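Side-chain contacts in peptide ABC transporter, peptide-binding protein (Thermus thermophilus, PDB 2D5W), which binds oligopeptides, here a pentapeptide, and probably delivers them to an ABC transporter for import across the cell membrane: residues Arg130-Asp133 and Ala134-Thr138; Leu275-Asp278 and Gln279-Pro283; Ala444-Ala448 and Asp449-Gln453; Val519-Asp523 and Pro524-Lys528. All blocks are in the same frame, centred on the assembly; numbering follows the deposited sequence.

Contact 1. Residues Arg130-Asp133 and Ala134-Thr138; sequences RIKD and ARNFT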
loop_
_atom_site.group_PDB
_atom_site.type_symbol
_atom_site.label_atom_id
_atom_site.label_comp_id
_atom_site.label_asym_id
_atom_site.label_seq_id
_atom_site.Cartn_x
_atom_site.Cartn_y
_atom_site.Cartn_z
ATOM N N ARG A 130 11.750 23.249 7.805
ATOM C CA ARG A 130 12.396 24.548 7.941
ATOM C C ARG A 130 13.204 24.728 6.661
ATOM O O ARG A 130 13.982 23.851 6.289
ATOM C CB ARG A 130 13.316 24.557 9.165
ATOM C CG ARG A 130 14.031 25.874 9.407
ATOM C CD ARG A 130 14.780 25.828 10.726
ATOM N NE ARG A 130 15.713 24.708 10.776
ATOM C CZ ARG A 130 16.341 24.303 11.876
ATOM N NH1 ARG A 130 17.173 23.273 11.823
ATOM N NH2 ARG A 130 16.132 24.924 13.029
ATOM N N ILE A 131 13.011 25.855 5.984
ATOM C CA ILE A 131 13.709 26.125 4.730
ATOM C C ILE A 131 14.892 27.071 4.934
ATOM O O ILE A 131 14.719 28.184 5.432
ATOM C CB ILE A 131 12.748 26.764 3.699
ATOM C CG1 ILE A 131 11.468 25.931 3.578
ATOM C CG2 ILE A 131 13.438 26.889 2.351
ATOM C CD1 ILE A 131 11.685 24.509 3.109
ATOM N N LYS A 132 16.088 26.635 4.545
ATOM C CA LYS A 132 17.289 27.461 4.686
ATOM C C LYS A 132 17.521 28.321 3.444
ATOM O O LYS A 132 17.775 29.522 3.544
ATOM C CB LYS A 132 18.519 26.581 4.931
ATOM C CG LYS A 132 19.829 27.355 5.013
ATOM C CD LYS A 132 21.021 26.423 5.173
ATOM C CE LYS A 132 22.334 27.191 5.178
ATOM N NZ LYS A 132 22.404 28.168 6.299
ATOM N N ASP A 133 17.457 27.693 2.275
ATOM C CA ASP A 133 17.629 28.385 1.003
ATOM C C ASP A 133 16.921 27.580 -0.083
ATOM O O ASP A 133 16.186 26.640 0.227
ATOM C CB ASP A 133 19.119 28.591 0.673
ATOM C CG ASP A 133 19.921 27.310 0.724
ATOM O OD1 ASP A 133 19.578 26.356 -0.003
ATOM O OD2 ASP A 133 20.909 27.259 1.489
ATOM N N ALA A 134 17.142 27.931 -1.345
ATOM C CA ALA A 134 16.473 27.248 -2.446
ATOM C C ALA A 134 16.715 25.745 -2.540
ATOM O O ALA A 134 15.911 25.027 -3.141
ATOM C CB ALA A 134 16.841 27.913 -3.768
ATOM N N ARG A 135 17.800 25.253 -1.954
ATOM C CA ARG A 135 18.076 23.825 -2.036
ATOM C C ARG A 135 18.406 23.129 -0.722
ATOM O O ARG A 135 18.722 21.943 -0.706
ATOM C CB ARG A 135 19.170 23.574 -3.077
ATOM C CG ARG A 135 18.680 23.927 -4.477
ATOM C CD ARG A 135 19.683 23.657 -5.579
ATOM N NE ARG A 135 19.051 23.841 -6.885
ATOM C CZ ARG A 135 18.608 25.004 -7.355
ATOM N NH1 ARG A 135 18.038 25.059 -8.552
ATOM N NH2 ARG A 135 18.751 26.116 -6.647
ATOM N N ASN A 136 18.312 23.858 0.381
ATOM C CA ASN A 136 18.582 23.282 1.692
ATOM C C ASN A 136 17.365 23.397 2.592
ATOM O O ASN A 136 16.809 24.485 2.763
ATOM C CB ASN A 136 19.763 23.990 2.362
ATOM C CG ASN A 136 21.101 23.502 1.858
ATOM O OD1 ASN A 136 21.475 22.351 2.079
ATOM N ND2 ASN A 136 21.835 24.376 1.180
ATOM N N PHE A 137 16.934 22.264 3.143
ATOM C CA PHE A 137 15.813 22.255 4.070
ATOM C C PHE A 137 16.046 21.228 5.167
ATOM O O PHE A 137 16.904 20.349 5.045
ATOM C CB PHE A 137 14.475 21.990 3.361
ATOM C CG PHE A 137 14.337 20.610 2.771
ATOM C CD1 PHE A 137 14.906 20.297 1.537
ATOM C CD2 PHE A 137 13.585 19.640 3.425
ATOM C CE1 PHE A 137 14.718 19.038 0.967
ATOM C CE2 PHE A 137 13.392 18.382 2.865
ATOM C CZ PHE A 137 13.957 18.081 1.634
ATOM N N THR A 138 15.279 21.355 6.241
ATOM C CA THR A 138 15.397 20.454 7.374
ATOM C C THR A 138 14.033 19.915 7.761
ATOM O O THR A 138 13.082 20.677 7.935
ATOM C CB THR A 138 15.996 21.182 8.597
ATOM O OG1 THR A 138 17.288 21.697 8.257
ATOM C CG2 THR A 138 16.130 20.236 9.780
#
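The carboxylate of Asp133 lies across the amide end of Asn136, the two flat groups turned 74° against each other. Asp133 OD2 takes the nearly straight bond from Asn136 ND2 at 3.0 Å on its syn lone pair, close to the amide plane, while OD1 bends back into the turn and accepts Arg135 N at 2.9 Å on its anti lone pair. A weak, strongly bent bond from Asn136 N also ends on OD1. With CG set between the backbone N and the carbonyl carbon (chi1 53°), the acid folds over the chain reversal; the other end of the amide, Asn136 OD1, is hydrogen-bonded to Thr86. This is the turn of a beta hairpin joining strands 127-131 and 136-141, and the bond from Arg135 N to the aspartate makes it an Asx turn. Where the strands begin to pair, Lys132 N donates to Asn136 O at 2.9 Å, and Lys132 CB packs alongside Asn136 CB at 3.9 Å. Arg130 and Thr138 form an antiparallel hydrogen-bonded pair; Arg130 NH1, salt-bridged to Glu82, lies 3.8 Å from Thr138 CG2. In the adjoining non-hydrogen-bonded pair, Ile131 CD1 rests 3.8 Å from Phe137 CB.

Contact 2. Residues Leu275-Asp278 and Gln279-Pro283; sequences LTFD and QGRSP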
loop_
_atom_site.group_PDB
_atom_site.type_symbol
_atom_site.label_atom_id
_atom_site.label_comp_id
_atom_site.label_asym_id
_atom_site.label_seq_id
_atom_site.Cartn_x
_atom_site.Cartn_y
_atom_site.Cartn_z
ATOM N N LEU A 275 0.763 -11.365 -11.409
ATOM C CA LEU A 275 0.389 -12.763 -11.230
ATOM C C LEU A 275 0.428 -13.173 -9.769
ATOM O O LEU A 275 1.173 -12.605 -8.973
ATOM C CB LEU A 275 1.347 -13.659 -12.016
ATOM C CG LEU A 275 1.531 -13.341 -13.500
ATOM C CD1 LEU A 275 2.594 -14.264 -14.092
ATOM C CD2 LEU A 275 0.206 -13.500 -14.229
ATOM N N THR A 276 -0.370 -14.173 -9.419
ATOM C CA THR A 276 -0.377 -14.652 -8.050
ATOM C C THR A 276 0.616 -15.811 -7.921
ATOM O O THR A 276 1.074 -16.365 -8.921
ATOM C CB THR A 276 -1.803 -15.050 -7.604
ATOM O OG1 THR A 276 -2.368 -15.983 -8.530
ATOM C CG2 THR A 276 -2.691 -13.812 -7.556
ATOM N N PHE A 277 0.959 -16.155 -6.687
ATOM C CA PHE A 277 1.943 -17.197 -6.396
ATOM C C PHE A 277 1.751 -18.501 -7.170
ATOM O O PHE A 277 2.698 -19.033 -7.761
ATOM C CB PHE A 277 1.934 -17.477 -4.893
ATOM C CG PHE A 277 3.108 -18.280 -4.408
ATOM C CD1 PHE A 277 4.288 -17.651 -4.021
ATOM C CD2 PHE A 277 3.026 -19.663 -4.312
ATOM C CE1 PHE A 277 5.368 -18.392 -3.543
ATOM C CE2 PHE A 277 4.101 -20.412 -3.835
ATOM C CZ PHE A 277 5.273 -19.774 -3.449
ATOM N N ASP A 278 0.528 -19.016 -7.153
ATOM C CA ASP A 278 0.196 -20.254 -7.845
ATOM C C ASP A 278 0.462 -20.159 -9.344
ATOM O O ASP A 278 0.906 -21.121 -9.970
ATOM C CB ASP A 278 -1.274 -20.611 -7.599
ATOM C CG ASP A 278 -2.223 -19.476 -7.957
ATOM O OD1 ASP A 278 -3.135 -19.698 -8.782
ATOM O OD2 ASP A 278 -2.060 -18.364 -7.410
ATOM N N GLN A 279 0.197 -18.998 -9.929
ATOM C CA GLN A 279 0.417 -18.832 -11.359
ATOM C C GLN A 279 1.902 -18.844 -11.696
ATOM O O GLN A 279 2.308 -19.373 -12.732
ATOM C CB GLN A 279 -0.218 -17.530 -11.841
ATOM C CG GLN A 279 -1.717 -17.475 -11.630
ATOM C CD GLN A 279 -2.315 -16.183 -12.133
ATOM O OE1 GLN A 279 -1.929 -15.096 -11.698
ATOM N NE2 GLN A 279 -3.256 -16.290 -13.059
ATOM N N GLY A 280 2.709 -18.275 -10.808
ATOM C CA GLY A 280 4.142 -18.226 -11.029
ATOM C C GLY A 280 4.785 -19.597 -11.087
ATOM O O GLY A 280 5.857 -19.758 -11.671
ATOM N N ARG A 281 4.146 -20.592 -10.479
ATOM C CA ARG A 281 4.693 -21.942 -10.494
ATOM C C ARG A 281 3.834 -22.913 -11.302
ATOM O O ARG A 281 4.017 -24.127 -11.219
ATOM C CB ARG A 281 4.887 -22.452 -9.058
ATOM C CG ARG A 281 3.638 -22.481 -8.194
ATOM C CD ARG A 281 4.004 -22.391 -6.707
ATOM N NE ARG A 281 4.803 -23.522 -6.235
ATOM C CZ ARG A 281 4.299 -24.691 -5.848
ATOM N NH1 ARG A 281 5.106 -25.662 -5.436
ATOM N NH2 ARG A 281 2.987 -24.885 -5.855
ATOM N N SER A 282 2.909 -22.376 -12.094
ATOM C CA SER A 282 2.044 -23.216 -12.919
ATOM C C SER A 282 2.861 -23.799 -14.069
ATOM O O SER A 282 3.760 -23.146 -14.599
ATOM C CB SER A 282 0.864 -22.402 -13.469
ATOM O OG SER A 282 1.280 -21.438 -14.422
ATOM N N PRO A 283 2.555 -25.037 -14.478
ATOM C CA PRO A 283 3.297 -25.666 -15.574
ATOM C C PRO A 283 3.242 -24.934 -16.913
ATOM O O PRO A 283 4.226 -24.929 -17.654
ATOM C CB PRO A 283 2.690 -27.069 -15.644
ATOM C CG PRO A 283 1.295 -26.861 -15.146
ATOM C CD PRO A 283 1.497 -25.931 -13.978
#
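Thr276 O is the acceptor at the start of the short helical turn 277-280: Gly280 N meets it at 3.1 Å, almost in line with the carbonyl bond, and Gln279 N adds a weak, bent bond. The amide N of the same threonine is held by a side chain. Gln279 OE1 reaches back to accept Thr276 N at 2.9 Å in the carbonyl plane, on a lone pair, with the N-H pointing nearly straight at it (166°). The first torsion of the glutamine (chi1 -61°) sets CG beside its own backbone N and 3.5 Å from Thr276 OG1, and the extended chain beyond carries OE1 to Thr276 N. The Leu275 side chain crosses that of Gln279 at about a right angle, Leu275 CB lying 3.6 Å from Gln279 OE1. The hydroxyl of Thr276, which lies beside the glutamine, donates to Asp278 OD2 at 2.6 Å, a short bond that ties the residue before the helix to its first turn. Past the turn, Ser282 OG and Ser282 N both bond to Gln279 O. Arg281 lays CD 3.5 Å from Phe277 CE2, its guanidinium plane only 22° from the ring plane, and extends to a salt bridge with Asp346. Threonine before the first turn, its N-H bonded by the side chain three residues on, is the reciprocal half of a capping box, here with glutamine in the usual place of glutamate.

Contact 3. Residues Ala444-Ala448 and Asp449-Gln453; sequences AVVFA and DEFIQ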
loop_
_atom_site.group_PDB
_atom_site.type_symbol
_atom_site.label_atom_id
_atom_site.label_comp_id
_atom_site.label_asym_id
_atom_site.label_seq_id
_atom_site.Cartn_x
_atom_site.Cartn_y
_atom_site.Cartn_z
ATOM N N ALA A 444 -9.201 -0.521 -9.246
ATOM C CA ALA A 444 -9.400 0.916 -9.433
ATOM C C ALA A 444 -10.694 1.421 -8.800
ATOM O O ALA A 444 -10.856 2.624 -8.585
ATOM C CB ALA A 444 -9.376 1.253 -10.919
ATOM N N VAL A 445 -11.612 0.504 -8.515
ATOM C CA VAL A 445 -12.882 0.853 -7.888
ATOM C C VAL A 445 -12.856 0.609 -6.378
ATOM O O VAL A 445 -13.106 1.523 -5.592
ATOM C CB VAL A 445 -14.055 0.041 -8.496
ATOM C CG1 VAL A 445 -15.333 0.292 -7.701
ATOM C CG2 VAL A 445 -14.267 0.442 -9.948
ATOM N N VAL A 446 -12.526 -0.612 -5.966
ATOM C CA VAL A 446 -12.543 -0.935 -4.541
ATOM C C VAL A 446 -11.477 -0.262 -3.691
ATOM O O VAL A 446 -11.658 -0.101 -2.483
ATOM C CB VAL A 446 -12.490 -2.471 -4.298
ATOM C CG1 VAL A 446 -13.662 -3.144 -4.998
ATOM C CG2 VAL A 446 -11.165 -3.051 -4.776
ATOM N N PHE A 447 -10.373 0.148 -4.308
ATOM C CA PHE A 447 -9.305 0.793 -3.555
ATOM C C PHE A 447 -9.342 2.318 -3.640
ATOM O O PHE A 447 -8.443 2.992 -3.141
ATOM C CB PHE A 447 -7.944 0.249 -4.003
ATOM C CG PHE A 447 -7.757 -1.223 -3.720
ATOM C CD1 PHE A 447 -7.053 -2.020 -4.615
ATOM C CD2 PHE A 447 -8.283 -1.815 -2.569
ATOM C CE1 PHE A 447 -6.873 -3.380 -4.379
ATOM C CE2 PHE A 447 -8.106 -3.183 -2.323
ATOM C CZ PHE A 447 -7.400 -3.962 -3.232
ATOM N N ALA A 448 -10.373 2.860 -4.283
ATOM C CA ALA A 448 -10.539 4.310 -4.360
ATOM C C ALA A 448 -11.094 4.725 -2.996
ATOM O O ALA A 448 -11.868 3.977 -2.378
ATOM C CB ALA A 448 -11.515 4.680 -5.467
ATOM N N ASP A 449 -10.706 5.908 -2.530
ATOM C CA ASP A 449 -11.141 6.397 -1.227
ATOM C C ASP A 449 -12.631 6.270 -0.946
ATOM O O ASP A 449 -13.026 5.837 0.141
ATOM C CB ASP A 449 -10.699 7.861 -1.013
ATOM C CG ASP A 449 -11.291 8.839 -2.036
ATOM O OD1 ASP A 449 -11.198 10.062 -1.773
ATOM O OD2 ASP A 449 -11.827 8.425 -3.087
ATOM N N GLU A 450 -13.458 6.626 -1.925
ATOM C CA GLU A 450 -14.899 6.591 -1.747
ATOM C C GLU A 450 -15.473 5.210 -1.492
ATOM O O GLU A 450 -16.657 5.077 -1.186
ATOM C CB GLU A 450 -15.594 7.263 -2.932
ATOM C CG GLU A 450 -15.189 8.723 -3.084
ATOM C CD GLU A 450 -16.220 9.556 -3.817
ATOM O OE1 GLU A 450 -16.615 9.171 -4.936
ATOM O OE2 GLU A 450 -16.628 10.604 -3.269
ATOM N N PHE A 451 -14.646 4.179 -1.623
ATOM C CA PHE A 451 -15.106 2.833 -1.315
ATOM C C PHE A 451 -14.383 2.317 -0.072
ATOM O O PHE A 451 -14.978 2.206 0.997
ATOM C CB PHE A 451 -14.870 1.849 -2.465
ATOM C CG PHE A 451 -15.513 0.503 -2.233
ATOM C CD1 PHE A 451 -16.870 0.315 -2.475
ATOM C CD2 PHE A 451 -14.776 -0.559 -1.718
ATOM C CE1 PHE A 451 -17.486 -0.909 -2.205
ATOM C CE2 PHE A 451 -15.386 -1.788 -1.445
ATOM C CZ PHE A 451 -16.740 -1.960 -1.689
ATOM N N ILE A 452 -13.090 2.039 -0.204
ATOM C CA ILE A 452 -12.327 1.480 0.907
ATOM C C ILE A 452 -12.341 2.299 2.197
ATOM O O ILE A 452 -12.418 1.728 3.287
ATOM C CB ILE A 452 -10.856 1.182 0.472
ATOM C CG1 ILE A 452 -10.099 0.481 1.603
ATOM C CG2 ILE A 452 -10.149 2.459 0.063
ATOM C CD1 ILE A 452 -8.793 -0.159 1.152
ATOM N N GLN A 453 -12.294 3.623 2.080
ATOM C CA GLN A 453 -12.279 4.491 3.253
ATOM C C GLN A 453 -13.651 5.035 3.654
ATOM O O GLN A 453 -13.746 6.073 4.308
ATOM C CB GLN A 453 -11.272 5.632 3.020
ATOM C CG GLN A 453 -9.824 5.125 3.110
ATOM C CD GLN A 453 -8.801 5.927 2.312
ATOM O OE1 GLN A 453 -7.626 5.557 2.266
ATOM N NE2 GLN A 453 -9.232 7.013 1.687
#
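The backbone leaves one short helix at Val446, runs through Phe447 and Ala448, and starts the next at once, with Ala448 as N-cap and its carbonyl oxygen turned into the new turn. Ala448 O accepts two N-H groups: Phe451 N at 2.9 Å, from above the carbonyl plane, and Ile452 N at 3.2 Å, closer to the line of the carbonyl bond. The Phe451 side chain points back at the first helix. Its CG stands anti to the backbone N (chi1 -172°), which brings the ring alongside Val446, both side chains heading the same way. Phe451 CD2 lies 3.9 Å from Val446 CB, and the ring edge meets Val446 O, 3.2 Å from CD2 and near the ring plane. The corner between helices 443-446 and 449-452 lies against strands 401-410 and 463-469 of the solute-binding protein and borders the ligand: Phe447 packs on an apolar side chain of the bound peptide. One face of the Phe447 ring carries Val446 CG2, 3.8 Å above its centre, and Ile452 CD1 approaches Phe447 CD2 obliquely at 4.1 Å. Asp449 is salt-bridged to Arg190, and the Trp460 ring meets that of Phe451, their planes about 30° apart.

Contact 4. Residues Val519-Asp523 and Pro524-Lys528; sequences VLEFD and PERRK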
loop_
_atom_site.group_PDB
_atom_site.type_symbol
_atom_site.label_atom_id
_atom_site.label_comp_id
_atom_site.label_asym_id
_atom_site.label_seq_id
_atom_site.Cartn_x
_atom_site.Cartn_y
_atom_site.Cartn_z
ATOM N N VAL A 519 6.497 2.904 19.029
ATOM C CA VAL A 519 7.122 3.679 17.963
ATOM C C VAL A 519 8.122 4.697 18.494
ATOM O O VAL A 519 8.954 5.202 17.739
ATOM C CB VAL A 519 6.073 4.398 17.072
ATOM C CG1 VAL A 519 5.211 3.366 16.355
ATOM C CG2 VAL A 519 5.217 5.332 17.901
ATOM N N LEU A 520 8.041 4.991 19.790
ATOM C CA LEU A 520 8.955 5.928 20.439
ATOM C C LEU A 520 10.150 5.185 21.026
ATOM O O LEU A 520 11.085 5.807 21.539
ATOM C CB LEU A 520 8.247 6.666 21.575
ATOM C CG LEU A 520 7.076 7.587 21.237
ATOM C CD1 LEU A 520 6.366 7.982 22.522
ATOM C CD2 LEU A 520 7.576 8.818 20.496
ATOM N N GLU A 521 10.111 3.858 20.972
ATOM C CA GLU A 521 11.190 3.049 21.523
ATOM C C GLU A 521 12.309 2.835 20.520
ATOM O O GLU A 521 12.146 2.106 19.539
ATOM C CB GLU A 521 10.657 1.691 21.982
ATOM C CG GLU A 521 11.717 0.839 22.655
ATOM C CD GLU A 521 12.367 1.560 23.823
ATOM O OE1 GLU A 521 11.681 1.753 24.848
ATOM O OE2 GLU A 521 13.553 1.946 23.712
ATOM N N PHE A 522 13.454 3.461 20.763
ATOM C CA PHE A 522 14.574 3.309 19.850
ATOM C C PHE A 522 15.398 2.059 20.107
ATOM O O PHE A 522 16.301 1.735 19.339
ATOM C CB PHE A 522 15.447 4.566 19.862
ATOM C CG PHE A 522 14.847 5.705 19.091
ATOM C CD1 PHE A 522 13.759 6.408 19.596
ATOM C CD2 PHE A 522 15.326 6.031 17.830
ATOM C CE1 PHE A 522 13.153 7.420 18.849
ATOM C CE2 PHE A 522 14.729 7.037 17.076
ATOM C CZ PHE A 522 13.640 7.733 17.585
ATOM N N ASP A 523 15.087 1.349 21.188
ATOM C CA ASP A 523 15.780 0.102 21.476
ATOM C C ASP A 523 14.998 -0.990 20.749
ATOM O O ASP A 523 13.815 -1.205 21.024
ATOM C CB ASP A 523 15.803 -0.186 22.974
ATOM C CG ASP A 523 16.423 -1.527 23.284
ATOM O OD1 ASP A 523 15.669 -2.485 23.550
ATOM O OD2 ASP A 523 17.669 -1.627 23.239
ATOM N N PRO A 524 15.646 -1.699 19.815
ATOM C CA PRO A 524 14.970 -2.758 19.059
ATOM C C PRO A 524 14.258 -3.834 19.874
ATOM O O PRO A 524 13.141 -4.233 19.537
ATOM C CB PRO A 524 16.090 -3.337 18.199
ATOM C CG PRO A 524 16.979 -2.153 17.971
ATOM C CD PRO A 524 17.033 -1.524 19.341
ATOM N N GLU A 525 14.894 -4.309 20.941
ATOM C CA GLU A 525 14.291 -5.362 21.751
ATOM C C GLU A 525 13.061 -4.911 22.528
ATOM O O GLU A 525 12.048 -5.612 22.538
ATOM C CB GLU A 525 15.321 -5.958 22.713
ATOM C CG GLU A 525 14.795 -7.166 23.475
ATOM C CD GLU A 525 14.192 -8.216 22.556
ATOM O OE1 GLU A 525 14.925 -8.748 21.695
ATOM O OE2 GLU A 525 12.983 -8.505 22.691
ATOM N N ARG A 526 13.134 -3.755 23.179
ATOM C CA ARG A 526 11.981 -3.273 23.929
ATOM C C ARG A 526 10.843 -2.982 22.957
ATOM O O ARG A 526 9.682 -3.254 23.250
ATOM C CB ARG A 526 12.328 -2.011 24.729
ATOM C CG ARG A 526 11.162 -1.434 25.536
ATOM C CD ARG A 526 10.518 -2.495 26.424
ATOM N NE ARG A 526 9.431 -1.962 27.242
ATOM C CZ ARG A 526 8.599 -2.713 27.957
ATOM N NH1 ARG A 526 7.639 -2.147 28.675
ATOM N NH2 ARG A 526 8.724 -4.034 27.949
ATOM N N ARG A 527 11.184 -2.430 21.797
ATOM C CA ARG A 527 10.186 -2.123 20.779
ATOM C C ARG A 527 9.473 -3.409 20.363
ATOM O O ARG A 527 8.245 -3.447 20.258
ATOM C CB ARG A 527 10.853 -1.468 19.565
ATOM C CG ARG A 527 9.893 -1.123 18.441
ATOM C CD ARG A 527 10.556 -0.220 17.418
ATOM N NE ARG A 527 11.640 -0.864 16.683
ATOM C CZ ARG A 527 12.903 -0.448 16.680
ATOM N NH1 ARG A 527 13.807 -1.097 15.961
ATOM N NH2 ARG A 527 13.276 0.598 17.410
ATOM N N LYS A 528 10.248 -4.465 20.145
ATOM C CA LYS A 528 9.679 -5.750 19.760
ATOM C C LYS A 528 8.761 -6.287 20.864
ATOM O O LYS A 528 7.674 -6.789 20.581
ATOM C CB LYS A 528 10.795 -6.759 19.469
ATOM C CG LYS A 528 10.301 -8.122 18.991
ATOM C CD LYS A 528 11.446 -9.118 18.843
ATOM C CE LYS A 528 12.484 -8.647 17.838
ATOM N NZ LYS A 528 13.595 -9.632 17.700
HETATM O O HOH W 1 15.876 1.710 16.693
HETATM O O HOH W 2 17.921 -4.111 21.785
#
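The N-terminus of helix 524-541 is capped by the loop residue before it: the helix begins at Pro524, and Asp523 occupies the N-cap. Asp523 OD1 accepts Arg526 N at 2.9 Å along a nearly straight N-H (164°), on the anti side of the carboxylate and 16° out of its plane. The other oxygen, OD2, works through a water that donates to it and accepts Glu525 N, so two N-H groups of the first turn are served by one carboxylate. Asp523 O receives Arg527 N at 3.0 Å, the first regular bond of the helix. Ahead of the cap, Glu521 bends at chi2 (55°) and brings OE2 round to Asp523 N at 3.0 Å on its anti lone pair, fixing the residue that does the capping. Glu521 lies against the first turn, CG 3.6 Å from Arg526 CB and OE1 3.3 Å from Arg526 CG, the two side chains crossing at about a right angle, although the carboxylate and the charged end of the arginine do not meet and Arg526 NH2 bonds to Gln529 instead. Arg527, bent at chi3, also reaches back to the loop. Its NH2 donates to Glu521 O at 2.8 Å, with the oxygen close to the guanidinium plane, and also to a water that donates to Phe522 O; Pro524 CA lies over one face of the guanidinium. Aspartate at the N-cap followed by proline at the first helical position is a classic helix start, here reinforced by an arginine that reaches back to the preceding loop.

Overall arrangement
From the N terminus, the four contacts follow one another in series, and none nests within or crosses another; each closes a turn inside a continuous run of chain. Contact 1 closes the hairpin of strands 127-131 and 136-141, at the edge of an antiparallel sheet. Contact 2 starts helix 277-280, which packs against helices 255-264 and 416-431 and strand 544-557, on the opposite side of the chain's centre from contact 1. Contact 3 joins helices 443-446 and 449-452 beside the bound peptide, its centre about 27 Å from that of contact 2. Contact 4 closes the loop between helices 509-518 and 524-541 and lies opposite contact 3 across the chain's centre.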